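Local coordinates for type IV pilus biogenesis protein PilB (Streptococcus sanguinis, PDB 7B7P) that serves as a minor subunit of type IV pili with a direct role in adhesion, carrying a metal-binding von Willebrand factor A-like domain, at residues A[52-57]-A[148-153]; A[253-258]-A[287-292]; A[309-314]-A[337-342]. All blocks are in the same frame, centred on the assembly; numbering follows the deposited sequence.

Interaction 1: residues A[52-57]-A[148-153]; sequences WSYIGL and AIAYRT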
ATOM      1  N   TRP A  52     -17.334   3.653 -15.586  1.00101.46           N
ATOM      2  CA  TRP A  52     -18.002   3.082 -14.427  1.00 98.88           C
ATOM      3  C   TRP A  52     -19.507   3.262 -14.579  1.00 97.22           C
ATOM      4  O   TRP A  52     -19.981   4.371 -14.854  1.00 94.84           O
ATOM      5  CB  TRP A  52     -17.502   3.734 -13.136  1.00 97.27           C
ATOM      6  CG  TRP A  52     -16.106   3.323 -12.837  1.00100.10           C
ATOM      7  CD1 TRP A  52     -14.971   4.009 -13.142  1.00 98.51           C
ATOM      8  CD2 TRP A  52     -15.686   2.102 -12.207  1.00 97.60           C
ATOM      9  NE1 TRP A  52     -13.868   3.298 -12.731  1.00101.59           N
ATOM     10  CE2 TRP A  52     -14.280   2.123 -12.157  1.00 95.03           C
ATOM     11  CE3 TRP A  52     -16.363   1.002 -11.671  1.00 89.08           C
ATOM     12  CZ2 TRP A  52     -13.536   1.089 -11.592  1.00 94.66           C
ATOM     13  CZ3 TRP A  52     -15.622  -0.026 -11.109  1.00 90.14           C
ATOM     14  CH2 TRP A  52     -14.224   0.025 -11.074  1.00 91.94           C
ATOM     15  N   SER A  53     -20.245   2.169 -14.421  1.00 97.53           N
ATOM     16  CA  SER A  53     -21.699   2.211 -14.363  1.00 94.82           C
ATOM     17  C   SER A  53     -22.154   2.461 -12.927  1.00 87.84           C
ATOM     18  O   SER A  53     -21.455   2.125 -11.970  1.00 88.84           O
ATOM     19  CB  SER A  53     -22.281   0.909 -14.898  1.00 90.30           C
ATOM     20  OG  SER A  53     -21.499   0.442 -15.979  1.00 93.29           O
ATOM     21  N   TYR A  54     -23.325   3.078 -12.782  1.00 89.63           N
ATOM     22  CA  TYR A  54     -23.789   3.552 -11.485  1.00 89.81           C
ATOM     23  C   TYR A  54     -25.240   3.153 -11.241  1.00 90.41           C
ATOM     24  O   TYR A  54     -26.027   3.002 -12.177  1.00 90.58           O
ATOM     25  CB  TYR A  54     -23.673   5.081 -11.360  1.00 90.07           C
ATOM     26  CG  TYR A  54     -22.262   5.633 -11.326  1.00 93.27           C
ATOM     27  CD1 TYR A  54     -21.450   5.607 -12.457  1.00 95.57           C
ATOM     28  CD2 TYR A  54     -21.751   6.209 -10.172  1.00 91.06           C
ATOM     29  CE1 TYR A  54     -20.167   6.125 -12.429  1.00 95.42           C
ATOM     30  CE2 TYR A  54     -20.473   6.727 -10.138  1.00 93.73           C
ATOM     31  CZ  TYR A  54     -19.685   6.682 -11.270  1.00 93.39           C
ATOM     32  OH  TYR A  54     -18.409   7.193 -11.237  1.00 95.70           O
ATOM     33  N   ILE A  55     -25.584   2.990  -9.962  1.00 88.17           N
ATOM     34  CA  ILE A  55     -26.967   2.896  -9.508  1.00 85.92           C
ATOM     35  C   ILE A  55     -27.143   3.882  -8.361  1.00 85.43           C
ATOM     36  O   ILE A  55     -26.316   3.929  -7.444  1.00 80.94           O
ATOM     37  CB  ILE A  55     -27.341   1.476  -9.044  1.00 84.14           C
ATOM     38  CG1 ILE A  55     -27.202   0.472 -10.173  1.00 83.62           C
ATOM     39  CG2 ILE A  55     -28.765   1.448  -8.510  1.00 81.94           C
ATOM     40  CD1 ILE A  55     -27.167  -0.954  -9.685  1.00 85.21           C
ATOM     41  N   GLY A  56     -28.215   4.653  -8.402  1.00 84.96           N
ATOM     42  CA  GLY A  56     -28.477   5.600  -7.338  1.00 84.41           C
ATOM     43  C   GLY A  56     -29.761   6.341  -7.618  1.00 89.65           C
ATOM     44  O   GLY A  56     -30.347   6.235  -8.700  1.00 91.95           O
ATOM     45  N   LEU A  57     -30.188   7.102  -6.617  1.00 90.98           N
ATOM     46  CA  LEU A  57     -31.436   7.837  -6.711  1.00 92.22           C
ATOM     47  C   LEU A  57     -31.304   9.051  -7.628  1.00100.81           C
ATOM     48  O   LEU A  57     -30.211   9.580  -7.871  1.00102.21           O
ATOM     49  CB  LEU A  57     -31.894   8.292  -5.331  1.00 90.24           C
ATOM     50  CG  LEU A  57     -32.619   7.235  -4.503  1.00 93.92           C
ATOM     51  CD1 LEU A  57     -33.538   7.918  -3.502  1.00 93.14           C
ATOM     52  CD2 LEU A  57     -33.382   6.285  -5.409  1.00 91.46           C
ATOM     53  N   ALA A 148     -25.352   5.236  -3.085  1.00 73.07           N
ATOM     54  CA  ALA A 148     -25.175   4.942  -4.497  1.00 72.15           C
ATOM     55  C   ALA A 148     -24.046   3.939  -4.645  1.00 75.67           C
ATOM     56  O   ALA A 148     -23.251   3.734  -3.725  1.00 79.75           O
ATOM     57  CB  ALA A 148     -24.873   6.209  -5.297  1.00 75.88           C
ATOM     58  N   ILE A 149     -23.982   3.326  -5.820  1.00 73.10           N
ATOM     59  CA  ILE A 149     -23.000   2.300  -6.137  1.00 73.64           C
ATOM     60  C   ILE A 149     -22.431   2.590  -7.518  1.00 79.59           C
ATOM     61  O   ILE A 149     -23.123   3.106  -8.401  1.00 80.57           O
ATOM     62  CB  ILE A 149     -23.612   0.862  -6.094  1.00 78.90           C
ATOM     63  CG1 ILE A 149     -23.570   0.249  -4.689  1.00 78.79           C
ATOM     64  CG2 ILE A 149     -22.950  -0.063  -7.086  1.00 76.35           C
ATOM     65  CD1 ILE A 149     -24.480  -0.973  -4.521  1.00 86.82           C
ATOM     66  N   ALA A 150     -21.153   2.259  -7.697  1.00 78.19           N
ATOM     67  CA  ALA A 150     -20.502   2.248  -8.997  1.00 78.14           C
ATOM     68  C   ALA A 150     -19.903   0.871  -9.227  1.00 74.16           C
ATOM     69  O   ALA A 150     -19.351   0.270  -8.301  1.00 74.64           O
ATOM     70  CB  ALA A 150     -19.421   3.317  -9.075  1.00 85.06           C
ATOM     71  N   TYR A 151     -20.010   0.369 -10.454  1.00 76.77           N
ATOM     72  CA  TYR A 151     -19.652  -1.019 -10.698  1.00 79.81           C
ATOM     73  C   TYR A 151     -19.208  -1.217 -12.136  1.00 83.67           C
ATOM     74  O   TYR A 151     -19.498  -0.409 -13.020  1.00 84.05           O
ATOM     75  CB  TYR A 151     -20.828  -1.954 -10.416  1.00 79.88           C
ATOM     76  CG  TYR A 151     -21.963  -1.799 -11.404  1.00 80.55           C
ATOM     77  CD1 TYR A 151     -22.852  -0.738 -11.298  1.00 81.31           C
ATOM     78  CD2 TYR A 151     -22.149  -2.714 -12.441  1.00 85.95           C
ATOM     79  CE1 TYR A 151     -23.897  -0.587 -12.187  1.00 87.06           C
ATOM     80  CE2 TYR A 151     -23.201  -2.569 -13.351  1.00 83.06           C
ATOM     81  CZ  TYR A 151     -24.068  -1.497 -13.213  1.00 86.64           C
ATOM     82  OH  TYR A 151     -25.116  -1.314 -14.086  1.00 90.64           O
ATOM     83  N   ARG A 152     -18.532  -2.334 -12.359  1.00 82.98           N
ATOM     84  CA  ARG A 152     -18.224  -2.816 -13.692  1.00 92.08           C
ATOM     85  C   ARG A 152     -18.550  -4.300 -13.770  1.00 93.24           C
ATOM     86  O   ARG A 152     -18.570  -5.008 -12.761  1.00 89.98           O
ATOM     87  CB  ARG A 152     -16.750  -2.585 -14.060  1.00 96.46           C
ATOM     88  CG  ARG A 152     -16.419  -1.135 -14.369  1.00 96.29           C
ATOM     89  CD  ARG A 152     -14.930  -0.948 -14.622  1.00100.24           C
ATOM     90  NE  ARG A 152     -14.489  -1.651 -15.821  1.00105.71           N
ATOM     91  CZ  ARG A 152     -14.659  -1.194 -17.056  1.00103.68           C
ATOM     92  NH1 ARG A 152     -15.264  -0.032 -17.264  1.00 97.39           N
ATOM     93  NH2 ARG A 152     -14.224  -1.903 -18.083  1.00110.81           N
ATOM     94  N   THR A 153     -18.797  -4.765 -14.994  1.00 97.82           N
ATOM     95  CA  THR A 153     -19.088  -6.166 -15.257  1.00 98.61           C
ATOM     96  C   THR A 153     -17.962  -6.885 -15.986  1.00103.46           C
ATOM     97  O   THR A 153     -18.026  -8.111 -16.142  1.00106.69           O
ATOM     98  CB  THR A 153     -20.386  -6.280 -16.068  1.00 97.67           C
ATOM     99  OG1 THR A 153     -20.446  -5.211 -17.021  1.00102.78           O
ATOM    100  CG2 THR A 153     -21.583  -6.171 -15.142  1.00 89.52           C
TER
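Ser53 and Ile55 pair with Tyr151 and Ile149 in a buried antiparallel strand pair, at the middle of the mixed sheet formed by the N-terminal part of the chain. Each is a hydrogen-bonded pair: Ser53 N gives to Tyr151 O (3.0 Å), Tyr151 N to Ser53 O (2.7 Å), and Ile55 and Ile149 exchange two bonds in the same way. Tyr54 and Ala150, the non-hydrogen-bonded pair between them, put their side chains on the face opposite these four, where Ala150 CB sits over the Tyr54 ring, 3.7 Å from Tyr54 CE2. Ile55, Ile149 and Tyr151 pack on Val23, Thr26 and Val27 of helix 9-27; a long N-terminal helix laid against a sheet is the type IV pilin fold. On that face the Tyr151 ring folds back over its partner strand, its CG held between backbone N and carbonyl carbon (chi1 68°). Ser53 CB lies over one face of the Tyr151 ring, 3.4 Å from Tyr151 CZ, while Ile55 CG1 is 4.0 Å from Tyr151 CE1, and the Tyr151 hydroxyl bonds Asn66 OD1. At the end of the pair Arg152 crosses the Trp52 indole at about a right angle, with Arg152 CG 3.4 Å from Trp52 CE3 and CD over the six-membered ring; its guanidinium continues to the carbonyls of Glu51 and Pro155.

Interaction 2: residues A[253-258]-A[287-292]; sequences DGVTNP and PNAYLV
Asn257 lays its side chain along the backbone of Ala289 and Tyr290, and each of its atoms meets something different. Asn257 CB touches the Ala289 methyl, CB to CB 3.8 Å. With CG anti to the backbone N (chi1 -171°), the amide then runs on beside the strand, and Asn257 CG lies 3.5 Å from Ala289 O. At the tip the two branches part company. OD1 is close to Ala289 O, but both are acceptors; its bond goes to the backbone N of Asp260, which makes Asn257 the N-cap of helix 258-270. Asn257 ND2 passes Tyr290 CA at 3.6 Å, comes near Leu291 CG, and donates to Thr221 O.

One residue earlier, Thr256 and Asn288 hold the two segments together by a reciprocal pair of bonds. Thr256 N donates to Asn288 OD1 (2.8 Å), and Asn288 N gives an almost straight bond (174°) to Thr256 O at 3.1 Å; both donors lie in the plane of the carbonyl they meet. The Asn288 side chain also brushes Val255, with Asn288 ND2 3.7 Å from Val255 CG1, and a water bonded to Thr256 OG1 is weakly held by Asn288 ND2. This is the rim of the MIDAS metal site of the von Willebrand factor A-like fold. The Thr256 side chain is about 3 Å from a magnesium ion and near Ser173 and Asp284, both known to bind magnesium, so Asn288 probably acts from the second shell by fixing the Thr256 backbone.

Beyond Thr256, Pro258 starts helix 258-270 and meets the Pro287 ring, while helix 341-358 packs on Pro287 and Asn257 through Ser347, Ile348 and Tyr350, and strand 289-291 leads away as an edge strand paired with 332-335.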
ATOM      1  N   ASP A 253      27.612  -8.174   5.222  1.00 68.89           N
ATOM      2  CA  ASP A 253      28.829  -7.472   5.637  1.00 73.39           C
ATOM      3  C   ASP A 253      28.537  -5.994   5.922  1.00 66.63           C
ATOM      4  O   ASP A 253      27.752  -5.375   5.200  1.00 64.39           O
ATOM      5  CB  ASP A 253      29.919  -7.589   4.564  1.00 69.06           C
ATOM      6  CG  ASP A 253      31.243  -7.001   5.012  1.00 73.91           C
ATOM      7  OD1 ASP A 253      31.833  -7.515   5.994  1.00 77.86           O
ATOM      8  OD2 ASP A 253      31.691  -6.015   4.381  1.00 81.64           O
ATOM      9  N   GLY A 254      29.151  -5.425   6.960  1.00 64.54           N
ATOM     10  CA  GLY A 254      28.974  -4.014   7.289  1.00 67.04           C
ATOM     11  C   GLY A 254      27.993  -3.747   8.425  1.00 62.05           C
ATOM     12  O   GLY A 254      27.500  -4.650   9.108  1.00 63.33           O
ATOM     13  N   VAL A 255      27.713  -2.454   8.621  1.00 64.08           N
ATOM     14  CA  VAL A 255      26.783  -1.979   9.645  1.00 60.46           C
ATOM     15  C   VAL A 255      25.449  -1.601   8.992  1.00 61.84           C
ATOM     16  O   VAL A 255      25.132  -2.072   7.900  1.00 57.85           O
ATOM     17  CB  VAL A 255      27.398  -0.802  10.426  1.00 65.42           C
ATOM     18  CG1 VAL A 255      28.465  -1.317  11.378  1.00 62.82           C
ATOM     19  CG2 VAL A 255      27.984   0.236   9.457  1.00 56.80           C
ATOM     20  N   THR A 256      24.646  -0.760   9.644  1.00 64.63           N
ATOM     21  CA  THR A 256      23.258  -0.544   9.235  1.00 57.99           C
ATOM     22  C   THR A 256      23.019   0.945   8.991  1.00 55.41           C
ATOM     23  O   THR A 256      22.907   1.725   9.939  1.00 56.46           O
ATOM     24  CB  THR A 256      22.303  -1.112  10.300  1.00 58.83           C
ATOM     25  OG1 THR A 256      22.646  -2.483  10.557  1.00 61.92           O
ATOM     26  CG2 THR A 256      20.831  -1.035   9.844  1.00 52.22           C
ATOM     27  N   ASN A 257      22.910   1.330   7.718  1.00 59.70           N
ATOM     28  CA  ASN A 257      22.779   2.723   7.289  1.00 53.33           C
ATOM     29  C   ASN A 257      21.489   2.823   6.481  1.00 53.54           C
ATOM     30  O   ASN A 257      21.517   2.940   5.248  1.00 56.68           O
ATOM     31  CB  ASN A 257      23.994   3.163   6.468  1.00 54.05           C
ATOM     32  CG  ASN A 257      24.021   4.681   6.173  1.00 59.84           C
ATOM     33  OD1 ASN A 257      23.010   5.366   6.307  1.00 57.52           O
ATOM     34  ND2 ASN A 257      25.195   5.199   5.768  1.00 53.37           N
ATOM     35  N   PRO A 258      20.336   2.754   7.143  1.00 57.02           N
ATOM     36  CA  PRO A 258      19.068   2.746   6.398  1.00 53.64           C
ATOM     37  C   PRO A 258      18.811   4.028   5.616  1.00 53.47           C
ATOM     38  O   PRO A 258      18.209   3.980   4.530  1.00 51.74           O
ATOM     39  CB  PRO A 258      18.017   2.518   7.502  1.00 51.69           C
ATOM     40  CG  PRO A 258      18.643   3.070   8.742  1.00 50.00           C
ATOM     41  CD  PRO A 258      20.127   2.818   8.609  1.00 55.39           C
ATOM     42  N   PRO A 287      19.691   1.109  13.796  1.00 53.20           N
ATOM     43  CA  PRO A 287      20.432   2.080  12.979  1.00 57.27           C
ATOM     44  C   PRO A 287      21.694   2.560  13.681  1.00 55.19           C
ATOM     45  O   PRO A 287      21.669   2.970  14.842  1.00 53.92           O
ATOM     46  CB  PRO A 287      19.424   3.220  12.795  1.00 56.34           C
ATOM     47  CG  PRO A 287      18.096   2.575  12.933  1.00 52.68           C
ATOM     48  CD  PRO A 287      18.282   1.497  13.980  1.00 52.47           C
ATOM     49  N   ASN A 288      22.819   2.490  12.975  1.00 53.30           N
ATOM     50  CA  ASN A 288      24.070   2.864  13.626  1.00 54.27           C
ATOM     51  C   ASN A 288      25.065   3.472  12.646  1.00 57.86           C
ATOM     52  O   ASN A 288      26.270   3.424  12.913  1.00 59.19           O
ATOM     53  CB  ASN A 288      24.745   1.633  14.319  1.00 54.90           C
ATOM     54  CG  ASN A 288      25.108   0.534  13.328  1.00 55.86           C
ATOM     55  OD1 ASN A 288      24.747   0.583  12.137  1.00 58.89           O
ATOM     56  ND2 ASN A 288      25.858  -0.441  13.800  1.00 60.58           N
ATOM     57  N   ALA A 289      24.608   3.986  11.504  1.00 59.36           N
ATOM     58  CA  ALA A 289      25.508   4.577  10.527  1.00 54.40           C
ATOM     59  C   ALA A 289      24.755   5.630   9.720  1.00 55.48           C
ATOM     60  O   ALA A 289      23.533   5.555   9.553  1.00 55.94           O
ATOM     61  CB  ALA A 289      26.112   3.491   9.613  1.00 55.61           C
ATOM     62  N   TYR A 290      25.499   6.611   9.214  1.00 57.20           N
ATOM     63  CA  TYR A 290      24.944   7.676   8.379  1.00 59.52           C
ATOM     64  C   TYR A 290      26.091   8.260   7.569  1.00 57.59           C
ATOM     65  O   TYR A 290      27.263   8.048   7.890  1.00 61.24           O
ATOM     66  CB  TYR A 290      24.226   8.756   9.220  1.00 53.59           C
ATOM     67  CG  TYR A 290      25.115   9.355  10.328  1.00 59.84           C
ATOM     68  CD1 TYR A 290      25.209   8.756  11.583  1.00 56.84           C
ATOM     69  CD2 TYR A 290      25.870  10.506  10.098  1.00 55.38           C
ATOM     70  CE1 TYR A 290      26.028   9.288  12.575  1.00 61.22           C
ATOM     71  CE2 TYR A 290      26.676  11.037  11.067  1.00 56.35           C
ATOM     72  CZ  TYR A 290      26.769  10.431  12.300  1.00 62.75           C
ATOM     73  OH  TYR A 290      27.595  10.971  13.269  1.00 61.39           O
ATOM     74  N   LEU A 291      25.751   8.956   6.486  1.00 61.52           N
ATOM     75  CA  LEU A 291      26.737   9.654   5.666  1.00 57.28           C
ATOM     76  C   LEU A 291      26.599  11.156   5.855  1.00 60.78           C
ATOM     77  O   LEU A 291      25.485  11.668   5.972  1.00 58.12           O
ATOM     78  CB  LEU A 291      26.582   9.304   4.187  1.00 56.18           C
ATOM     79  CG  LEU A 291      26.953   7.850   3.912  1.00 62.86           C
ATOM     80  CD1 LEU A 291      26.765   7.479   2.456  1.00 62.88           C
ATOM     81  CD2 LEU A 291      28.370   7.618   4.347  1.00 59.30           C
ATOM     82  N   VAL A 292      27.734  11.868   5.894  1.00 61.41           N
ATOM     83  CA  VAL A 292      27.686  13.321   5.948  1.00 58.13           C
ATOM     84  C   VAL A 292      28.074  13.891   4.591  1.00 58.67           C
ATOM     85  O   VAL A 292      28.753  13.265   3.777  1.00 58.50           O
ATOM     86  CB  VAL A 292      28.546  13.925   7.081  1.00 59.79           C
ATOM     87  CG1 VAL A 292      28.022  13.468   8.432  1.00 58.01           C
ATOM     88  CG2 VAL A 292      30.045  13.611   6.901  1.00 54.84           C
TER
HETATM   89  O   HOH W   1      24.995  -3.411  12.359  1.00 48.02           O

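Interaction 3: residues A[309-314]-A[337-342]; sequences AGRVTF and YSRDSI
Arg311 and Asp340 are brought face to face by their first torsions. Arg311 places CG between its backbone N and carbonyl carbon (chi1 61°) and then runs extended to NE, while Asp340 has CG opposite its backbone N (chi1 178°) and reaches out to meet it. Arg339 makes the same first turn as Arg311 and is also extended, so that its guanidinium arrives beside the other arginine.

Asp340 is the N-cap of helix 341-358, and the contact joins this helix start, with the loop before it, to the beginning of strand 311-314 in a small antiparallel sheet. The carboxylate and the Arg311 guanidinium are stacked, their planes only 7° apart. Asp340 CG lies over one face, 4.0 Å from Arg311 NE, and Asp340 OD1 stays 4.1 Å from the same nitrogen. No N-H points at the oxygen, so the attraction is one of charge, and it falls short of a salt bridge. Ala309 CB is over the opposite face of the guanidinium. The other carboxylate oxygen, OD2, bonds Thr343 OG1 in the first turn of the helix.

Arg311 NH1 is 4.1 Å from Arg339 NE, with the two guanidinium planes steeply inclined; the nearby Asp340 probably offsets part of this positive charge. The loop itself is tied up by Asp335, whose carboxylate accepts the backbone N of Tyr337, Arg339 and Asp340. Arg311, Tyr337 and Arg339 also touch a crystal neighbour, so their exact poses may partly reflect the lattice. Gly310, at positive phi, brings its CA to 3.9 Å from Tyr337 CE2. Beside it Ala309 O meets the edge of the Tyr337 ring, 3.3 Å from Tyr337 CD2, and accepts a bond of 3.2 Å from Arg339 NH2, which approaches tilted from the carbonyl plane.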
ATOM      1  N   ALA A 309      36.982   2.559  20.824  1.00 84.06           N
ATOM      2  CA  ALA A 309      35.578   2.617  21.207  1.00 74.81           C
ATOM      3  C   ALA A 309      34.687   2.129  20.075  1.00 72.91           C
ATOM      4  O   ALA A 309      33.479   1.959  20.263  1.00 78.98           O
ATOM      5  CB  ALA A 309      35.188   4.039  21.616  1.00 79.57           C
ATOM      6  N   GLY A 310      35.269   1.932  18.896  1.00 74.47           N
ATOM      7  CA  GLY A 310      34.550   1.402  17.751  1.00 71.17           C
ATOM      8  C   GLY A 310      33.533   2.341  17.132  1.00 76.81           C
ATOM      9  O   GLY A 310      32.472   1.881  16.670  1.00 67.29           O
ATOM     10  N   ARG A 311      33.818   3.646  17.105  1.00 69.62           N
ATOM     11  CA  ARG A 311      32.873   4.558  16.474  1.00 72.23           C
ATOM     12  C   ARG A 311      33.555   5.837  15.999  1.00 76.89           C
ATOM     13  O   ARG A 311      34.601   6.245  16.515  1.00 74.19           O
ATOM     14  CB  ARG A 311      31.722   4.909  17.416  1.00 67.02           C
ATOM     15  CG  ARG A 311      32.139   5.596  18.686  1.00 69.91           C
ATOM     16  CD  ARG A 311      30.905   6.124  19.371  1.00 67.95           C
ATOM     17  NE  ARG A 311      31.198   6.872  20.579  1.00 71.01           N
ATOM     18  CZ  ARG A 311      31.252   6.344  21.797  1.00 78.71           C
ATOM     19  NH1 ARG A 311      31.057   5.040  21.979  1.00 73.96           N
ATOM     20  NH2 ARG A 311      31.516   7.125  22.839  1.00 80.01           N
ATOM     21  N   VAL A 312      32.932   6.458  15.003  1.00 72.04           N
ATOM     22  CA  VAL A 312      33.296   7.770  14.496  1.00 67.67           C
ATOM     23  C   VAL A 312      32.034   8.613  14.424  1.00 71.98           C
ATOM     24  O   VAL A 312      31.035   8.202  13.823  1.00 68.59           O
ATOM     25  CB  VAL A 312      33.959   7.683  13.111  1.00 69.17           C
ATOM     26  CG1 VAL A 312      34.219   9.068  12.562  1.00 66.44           C
ATOM     27  CG2 VAL A 312      35.249   6.869  13.193  1.00 71.81           C
ATOM     28  N   THR A 313      32.071   9.796  15.013  1.00 72.16           N
ATOM     29  CA  THR A 313      30.871  10.602  15.063  1.00 67.85           C
ATOM     30  C   THR A 313      31.173  12.031  14.624  1.00 73.61           C
ATOM     31  O   THR A 313      32.326  12.485  14.617  1.00 73.14           O
ATOM     32  CB  THR A 313      30.253  10.526  16.466  1.00 72.21           C
ATOM     33  OG1 THR A 313      29.214  11.507  16.600  1.00 80.33           O
ATOM     34  CG2 THR A 313      31.332  10.672  17.551  1.00 68.82           C
ATOM     35  N   PHE A 314      30.122  12.724  14.199  1.00 70.92           N
ATOM     36  CA  PHE A 314      30.220  14.125  13.818  1.00 67.25           C
ATOM     37  C   PHE A 314      29.425  14.950  14.815  1.00 69.21           C
ATOM     38  O   PHE A 314      28.236  14.682  15.034  1.00 65.62           O
ATOM     39  CB  PHE A 314      29.738  14.346  12.389  1.00 63.00           C
ATOM     40  CG  PHE A 314      30.638  13.721  11.346  1.00 65.75           C
ATOM     41  CD1 PHE A 314      30.508  12.372  11.003  1.00 60.85           C
ATOM     42  CD2 PHE A 314      31.611  14.479  10.709  1.00 64.04           C
ATOM     43  CE1 PHE A 314      31.347  11.796  10.032  1.00 59.96           C
ATOM     44  CE2 PHE A 314      32.442  13.915   9.738  1.00 61.63           C
ATOM     45  CZ  PHE A 314      32.317  12.577   9.409  1.00 60.80           C
ATOM     46  N   TYR A 337      29.254  -0.912  17.946  1.00 60.71           N
ATOM     47  CA  TYR A 337      28.603  -1.577  19.066  1.00 61.34           C
ATOM     48  C   TYR A 337      27.138  -1.209  19.242  1.00 61.79           C
ATOM     49  O   TYR A 337      26.486  -1.778  20.122  1.00 64.33           O
ATOM     50  CB  TYR A 337      29.370  -1.269  20.349  1.00 64.16           C
ATOM     51  CG  TYR A 337      30.781  -1.797  20.261  1.00 71.23           C
ATOM     52  CD1 TYR A 337      31.025  -3.163  20.260  1.00 69.35           C
ATOM     53  CD2 TYR A 337      31.857  -0.934  20.110  1.00 71.13           C
ATOM     54  CE1 TYR A 337      32.309  -3.658  20.163  1.00 77.63           C
ATOM     55  CE2 TYR A 337      33.144  -1.413  20.014  1.00 74.47           C
ATOM     56  CZ  TYR A 337      33.368  -2.780  20.040  1.00 80.08           C
ATOM     57  OH  TYR A 337      34.645  -3.264  19.938  1.00 82.45           O
ATOM     58  N   SER A 338      26.607  -0.275  18.434  1.00 62.26           N
ATOM     59  CA  SER A 338      25.196   0.142  18.482  1.00 57.27           C
ATOM     60  C   SER A 338      24.727   0.465  19.895  1.00 59.20           C
ATOM     61  O   SER A 338      23.635   0.070  20.305  1.00 60.42           O
ATOM     62  CB  SER A 338      24.278  -0.907  17.845  1.00 57.86           C
ATOM     63  OG  SER A 338      24.795  -1.367  16.598  1.00 62.99           O
ATOM     64  N   ARG A 339      25.547   1.215  20.633  1.00 62.48           N
ATOM     65  CA  ARG A 339      25.254   1.615  22.009  1.00 64.76           C
ATOM     66  C   ARG A 339      25.229   3.129  22.242  1.00 66.51           C
ATOM     67  O   ARG A 339      24.630   3.579  23.225  1.00 71.40           O
ATOM     68  CB  ARG A 339      26.297   1.006  22.960  1.00 67.44           C
ATOM     69  CG  ARG A 339      27.703   1.505  22.657  1.00 67.09           C
ATOM     70  CD  ARG A 339      28.746   0.883  23.551  1.00 72.10           C
ATOM     71  NE  ARG A 339      30.090   1.148  23.035  1.00 76.54           N
ATOM     72  CZ  ARG A 339      31.214   0.838  23.676  1.00 77.87           C
ATOM     73  NH1 ARG A 339      31.170   0.236  24.866  1.00 81.10           N
ATOM     74  NH2 ARG A 339      32.382   1.118  23.121  1.00 72.60           N
ATOM     75  N   ASP A 340      25.862   3.918  21.389  1.00 63.70           N
ATOM     76  CA  ASP A 340      25.926   5.367  21.573  1.00 66.56           C
ATOM     77  C   ASP A 340      24.615   6.021  21.123  1.00 66.43           C
ATOM     78  O   ASP A 340      24.293   6.019  19.928  1.00 62.06           O
ATOM     79  CB  ASP A 340      27.114   5.905  20.788  1.00 63.60           C
ATOM     80  CG  ASP A 340      27.230   7.401  20.867  1.00 69.50           C
ATOM     81  OD1 ASP A 340      27.503   7.913  21.975  1.00 73.26           O
ATOM     82  OD2 ASP A 340      27.069   8.057  19.815  1.00 69.85           O
ATOM     83  N   SER A 341      23.876   6.604  22.080  1.00 60.52           N
ATOM     84  CA  SER A 341      22.572   7.209  21.796  1.00 63.83           C
ATOM     85  C   SER A 341      22.623   8.235  20.667  1.00 64.94           C
ATOM     86  O   SER A 341      21.708   8.283  19.836  1.00 62.97           O
ATOM     87  CB  SER A 341      22.003   7.871  23.057  1.00 67.79           C
ATOM     88  OG  SER A 341      21.151   6.972  23.764  1.00 68.01           O
ATOM     89  N   ILE A 342      23.679   9.058  20.617  1.00 65.29           N
ATOM     90  CA  ILE A 342      23.770  10.123  19.611  1.00 64.57           C
ATOM     91  C   ILE A 342      23.852   9.541  18.210  1.00 60.57           C
ATOM     92  O   ILE A 342      23.145   9.977  17.289  1.00 61.92           O
ATOM     93  CB  ILE A 342      24.983  11.027  19.884  1.00 71.24           C
ATOM     94  CG1 ILE A 342      24.774  11.836  21.162  1.00 74.55           C
ATOM     95  CG2 ILE A 342      25.238  11.936  18.695  1.00 65.31           C
ATOM     96  CD1 ILE A 342      23.788  12.927  21.030  1.00 86.49           C
TER

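Along the chain the three contacts come in series, each closing before the next opens. Interaction 1 belongs to the pilin module and lies across the chain's centre from the others, its nearest atoms about 36 Å from interaction 2 and about 48 Å from interaction 3. Those two are neighbours, with centres 11 Å apart. They share the four-stranded antiparallel sheet, in which strand 332-335 runs between 289-291 and 311-314, and both touch helix 341-358. Tyr290 OH probably bonds Phe314 N, joining them directly. Pilin packing and the metal-bearing surface are thus built far apart, consistent with a bimodular pilin that presents an adhesive domain away from its pilin module.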